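Local coordinates for chitin elicitor-binding protein (Oryza sativa subsp. japonica, PDB 5JCD) that binds chitin oligosaccharides from fungal cell walls through its LysM ectodomain and helps pass the elicitor signal on to rice defence responses, at residues 3-17 and 134-148. Numbering follows the deposited sequence.
Sequences FTCAVASGTTCKSAI and CSCDKEEGSNVMHLA
A disulfide and a water molecule take over where two parallel strands part: Cys-13 SG is bonded to Cys-136 SG, and toward their C-terminal ends strands 12-17 and 145-148 run side by side. In this LysM ectodomain the pairing ties strand 12-17 to the strand that starts at Met-145 and belongs with the second LysM repeat. Cys-5 and Cys-134 add disulfides to Cys-72 and Cys-70, a worked example of a cystine cluster, consistent with disulfides fastening LysM modules together. The strand ladder is short: Ala-16 N donates to His-146 O at 3.0 Å, and Ala-148 N to Ala-16 O at 2.9 Å. Where these direct bonds stop, the water links Ser-15 OG, 2.8 Å away, to Ser-135 O, to which it donates, and to His-146 N, from which it accepts. On one face Ala-148 CB meets Ile-17 CG2 and the Phe-3 ring; on the other Ala-16 CB touches Leu-147 CD1. On the Cys-136 side, chi1 of -180° swings the Ser-135 hydroxyl away from its own N-H, and OG reaches a lone pair of Thr-4 O in the carbonyl plane at 2.8 Å; it also accepts from Asp-137 N, closing an ST turn. Ser-135 CB sits over the centre of one face of the His-146 ring, which donates through NE2 to Asp-137 O, while Asp-190 holds ND1. The Asp-137 carboxylate uses both oxygens: OD2 forms a salt bridge with Arg-174 NH2, and the syn lone pair of OD1 receives Ala-6 N at 2.7 Å, almost straight at 174°.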
# COMPACT_ATOMS: atom_id res chain seq x y z
N PHE A 3 2.47 -5.85 6.83
CA PHE A 3 1.62 -7.03 6.62
C PHE A 3 2.48 -8.26 6.77
O PHE A 3 3.62 -8.30 6.35
CB PHE A 3 0.95 -7.10 5.25
CG PHE A 3 -0.11 -6.06 5.03
CD1 PHE A 3 -0.57 -5.27 6.09
CD2 PHE A 3 -0.67 -5.88 3.76
CE1 PHE A 3 -1.53 -4.30 5.89
CE2 PHE A 3 -1.64 -4.91 3.55
CZ PHE A 3 -2.07 -4.12 4.61
N THR A 4 1.91 -9.26 7.41
CA THR A 4 2.58 -10.51 7.64
C THR A 4 2.66 -11.40 6.36
O THR A 4 1.77 -11.38 5.52
CB THR A 4 1.86 -11.20 8.83
OG1 THR A 4 2.57 -10.91 10.04
CG2 THR A 4 1.69 -12.69 8.64
N CYS A 5 3.73 -12.17 6.23
CA CYS A 5 3.88 -13.12 5.13
C CYS A 5 4.71 -14.30 5.61
O CYS A 5 5.80 -14.11 6.14
CB CYS A 5 4.57 -12.47 3.93
SG CYS A 5 4.68 -13.55 2.48
N ALA A 6 4.20 -15.51 5.40
CA ALA A 6 4.79 -16.71 6.00
C ALA A 6 5.41 -17.70 5.00
O ALA A 6 5.87 -18.77 5.41
CB ALA A 6 3.73 -17.43 6.82
N VAL A 7 5.45 -17.34 3.72
CA VAL A 7 6.02 -18.20 2.69
C VAL A 7 7.52 -18.05 2.62
O VAL A 7 8.10 -17.24 3.34
CB VAL A 7 5.41 -17.88 1.33
CG1 VAL A 7 3.86 -18.02 1.40
CG2 VAL A 7 5.80 -16.49 0.91
N ALA A 8 8.16 -18.82 1.74
CA ALA A 8 9.61 -18.82 1.66
C ALA A 8 10.16 -17.44 1.35
O ALA A 8 9.69 -16.74 0.44
CB ALA A 8 10.11 -19.81 0.62
N SER A 9 11.17 -17.06 2.12
CA SER A 9 11.85 -15.79 1.94
C SER A 9 12.34 -15.67 0.51
O SER A 9 12.86 -16.62 -0.06
CB SER A 9 13.01 -15.69 2.90
OG SER A 9 13.73 -14.49 2.66
N GLY A 10 12.16 -14.49 -0.07
CA GLY A 10 12.53 -14.26 -1.46
C GLY A 10 11.35 -14.44 -2.40
O GLY A 10 11.45 -14.14 -3.58
N THR A 11 10.22 -14.92 -1.87
CA THR A 11 9.02 -15.09 -2.69
C THR A 11 8.58 -13.73 -3.23
O THR A 11 8.53 -12.74 -2.51
CB THR A 11 7.85 -15.69 -1.89
OG1 THR A 11 8.18 -17.02 -1.48
CG2 THR A 11 6.55 -15.72 -2.73
N THR A 12 8.26 -13.72 -4.51
CA THR A 12 7.78 -12.53 -5.15
C THR A 12 6.38 -12.77 -5.71
O THR A 12 6.14 -13.83 -6.30
CB THR A 12 8.82 -12.11 -6.24
OG1 THR A 12 9.58 -10.98 -5.76
CG2 THR A 12 8.17 -11.80 -7.57
N CYS A 13 5.49 -11.80 -5.52
CA CYS A 13 4.13 -11.81 -6.08
C CYS A 13 3.65 -10.38 -6.38
O CYS A 13 4.36 -9.42 -6.13
CB CYS A 13 3.12 -12.52 -5.14
SG CYS A 13 2.85 -11.73 -3.47
N LYS A 14 2.46 -10.27 -6.97
CA LYS A 14 1.84 -8.98 -7.22
C LYS A 14 0.88 -8.53 -6.09
O LYS A 14 -0.01 -9.28 -5.70
CB LYS A 14 1.12 -9.02 -8.58
CG LYS A 14 0.86 -7.64 -9.17
CD LYS A 14 0.39 -7.70 -10.63
CE LYS A 14 -1.13 -7.71 -10.79
NZ LYS A 14 -1.74 -9.07 -10.87
N SER A 15 1.05 -7.31 -5.58
CA SER A 15 0.16 -6.74 -4.55
C SER A 15 -0.26 -5.34 -4.98
O SER A 15 0.11 -4.88 -6.06
CB SER A 15 0.88 -6.61 -3.21
OG SER A 15 1.20 -7.86 -2.65
N ALA A 16 -1.01 -4.67 -4.11
CA ALA A 16 -1.42 -3.29 -4.37
C ALA A 16 -1.71 -2.49 -3.09
O ALA A 16 -1.98 -3.07 -2.05
CB ALA A 16 -2.68 -3.26 -5.28
N ILE A 17 -1.65 -1.16 -3.20
CA ILE A 17 -2.29 -0.29 -2.21
C ILE A 17 -3.42 0.45 -2.90
O ILE A 17 -3.33 0.78 -4.07
CB ILE A 17 -1.32 0.77 -1.59
CG1 ILE A 17 -0.71 1.67 -2.69
CG2 ILE A 17 -0.23 0.10 -0.74
CD1 ILE A 17 0.22 2.84 -2.19
N CYS A 134 2.54 -5.58 2.24
CA CYS A 134 2.02 -6.56 1.31
C CYS A 134 2.27 -7.94 1.86
O CYS A 134 2.85 -8.11 2.93
CB CYS A 134 2.69 -6.42 -0.07
SG CYS A 134 4.50 -6.62 -0.12
N SER A 135 1.81 -8.94 1.12
CA SER A 135 2.04 -10.33 1.46
C SER A 135 1.84 -11.16 0.22
O SER A 135 1.19 -10.72 -0.74
CB SER A 135 1.07 -10.80 2.54
OG SER A 135 1.31 -12.16 2.87
N CYS A 136 2.37 -12.37 0.25
CA CYS A 136 2.06 -13.31 -0.81
C CYS A 136 1.36 -14.55 -0.23
O CYS A 136 1.25 -15.57 -0.90
CB CYS A 136 3.33 -13.70 -1.57
SG CYS A 136 4.34 -12.31 -2.24
N ASP A 137 0.92 -14.47 1.04
CA ASP A 137 0.23 -15.60 1.68
C ASP A 137 -1.01 -15.90 0.88
O ASP A 137 -1.64 -14.98 0.36
CB ASP A 137 -0.24 -15.28 3.11
CG ASP A 137 0.90 -15.21 4.12
OD1 ASP A 137 1.94 -15.87 3.92
OD2 ASP A 137 0.74 -14.47 5.12
N LYS A 138 -1.36 -17.18 0.79
CA LYS A 138 -2.65 -17.59 0.26
C LYS A 138 -3.74 -17.37 1.32
O LYS A 138 -3.46 -17.18 2.51
CB LYS A 138 -2.59 -19.07 -0.13
CG LYS A 138 -1.77 -19.32 -1.40
CD LYS A 138 -1.52 -20.80 -1.66
CE LYS A 138 -0.55 -20.99 -2.85
NZ LYS A 138 -1.19 -21.50 -4.11
N GLU A 139 -4.99 -17.35 0.88
CA GLU A 139 -6.11 -17.25 1.81
C GLU A 139 -6.88 -18.58 1.83
O GLU A 139 -7.62 -18.90 0.89
CB GLU A 139 -7.03 -16.08 1.44
CG GLU A 139 -8.11 -15.80 2.49
CD GLU A 139 -7.53 -15.65 3.88
OE1 GLU A 139 -8.23 -15.99 4.86
OE2 GLU A 139 -6.38 -15.17 4.01
N GLU A 140 -6.67 -19.34 2.90
CA GLU A 140 -7.24 -20.68 3.03
C GLU A 140 -6.96 -21.54 1.79
O GLU A 140 -7.88 -22.14 1.22
CB GLU A 140 -8.74 -20.60 3.32
CG GLU A 140 -9.14 -21.13 4.72
CD GLU A 140 -9.51 -20.03 5.71
OE1 GLU A 140 -10.65 -19.53 5.66
OE2 GLU A 140 -8.65 -19.67 6.55
N GLY A 141 -5.70 -21.57 1.37
CA GLY A 141 -5.28 -22.41 0.26
C GLY A 141 -5.47 -21.83 -1.13
O GLY A 141 -5.00 -22.41 -2.13
N SER A 142 -6.13 -20.68 -1.23
CA SER A 142 -6.38 -20.06 -2.53
C SER A 142 -5.43 -18.90 -2.80
O SER A 142 -4.94 -18.25 -1.87
CB SER A 142 -7.81 -19.55 -2.63
OG SER A 142 -8.72 -20.59 -2.84
N ASN A 143 -5.17 -18.64 -4.07
CA ASN A 143 -4.34 -17.51 -4.45
C ASN A 143 -5.10 -16.20 -4.42
O ASN A 143 -6.23 -16.10 -4.90
CB ASN A 143 -3.69 -17.75 -5.81
CG ASN A 143 -2.49 -18.67 -5.71
OD1 ASN A 143 -2.56 -19.87 -6.00
ND2 ASN A 143 -1.36 -18.11 -5.27
N VAL A 144 -4.48 -15.20 -3.81
CA VAL A 144 -5.11 -13.89 -3.68
C VAL A 144 -4.13 -12.78 -4.03
O VAL A 144 -2.92 -12.95 -3.98
CB VAL A 144 -5.60 -13.64 -2.23
CG1 VAL A 144 -6.93 -14.36 -1.97
CG2 VAL A 144 -4.54 -14.05 -1.23
N MET A 145 -4.67 -11.62 -4.38
CA MET A 145 -3.89 -10.41 -4.45
C MET A 145 -4.13 -9.59 -3.19
O MET A 145 -5.27 -9.20 -2.91
CB MET A 145 -4.29 -9.59 -5.68
CG MET A 145 -3.27 -8.48 -5.99
SD MET A 145 -3.94 -7.08 -6.85
CE MET A 145 -4.78 -7.86 -8.22
N HIS A 146 -3.08 -9.35 -2.42
CA HIS A 146 -3.23 -8.53 -1.22
C HIS A 146 -3.29 -7.03 -1.49
O HIS A 146 -2.41 -6.45 -2.12
CB HIS A 146 -2.12 -8.84 -0.22
CG HIS A 146 -2.24 -10.22 0.36
ND1 HIS A 146 -2.90 -10.48 1.53
CD2 HIS A 146 -1.76 -11.41 -0.08
CE1 HIS A 146 -2.82 -11.77 1.81
NE2 HIS A 146 -2.14 -12.35 0.84
N LEU A 147 -4.34 -6.41 -0.98
CA LEU A 147 -4.60 -4.99 -1.15
C LEU A 147 -4.57 -4.29 0.19
O LEU A 147 -5.27 -4.69 1.13
CB LEU A 147 -5.97 -4.78 -1.78
CG LEU A 147 -6.49 -3.35 -1.93
CD1 LEU A 147 -5.66 -2.59 -2.95
CD2 LEU A 147 -7.97 -3.32 -2.32
N ALA A 148 -3.72 -3.27 0.29
CA ALA A 148 -3.64 -2.43 1.47
C ALA A 148 -4.73 -1.40 1.37
O ALA A 148 -4.79 -0.66 0.38
CB ALA A 148 -2.28 -1.75 1.57
O HOH W 1 -0.49 -10.04 -3.35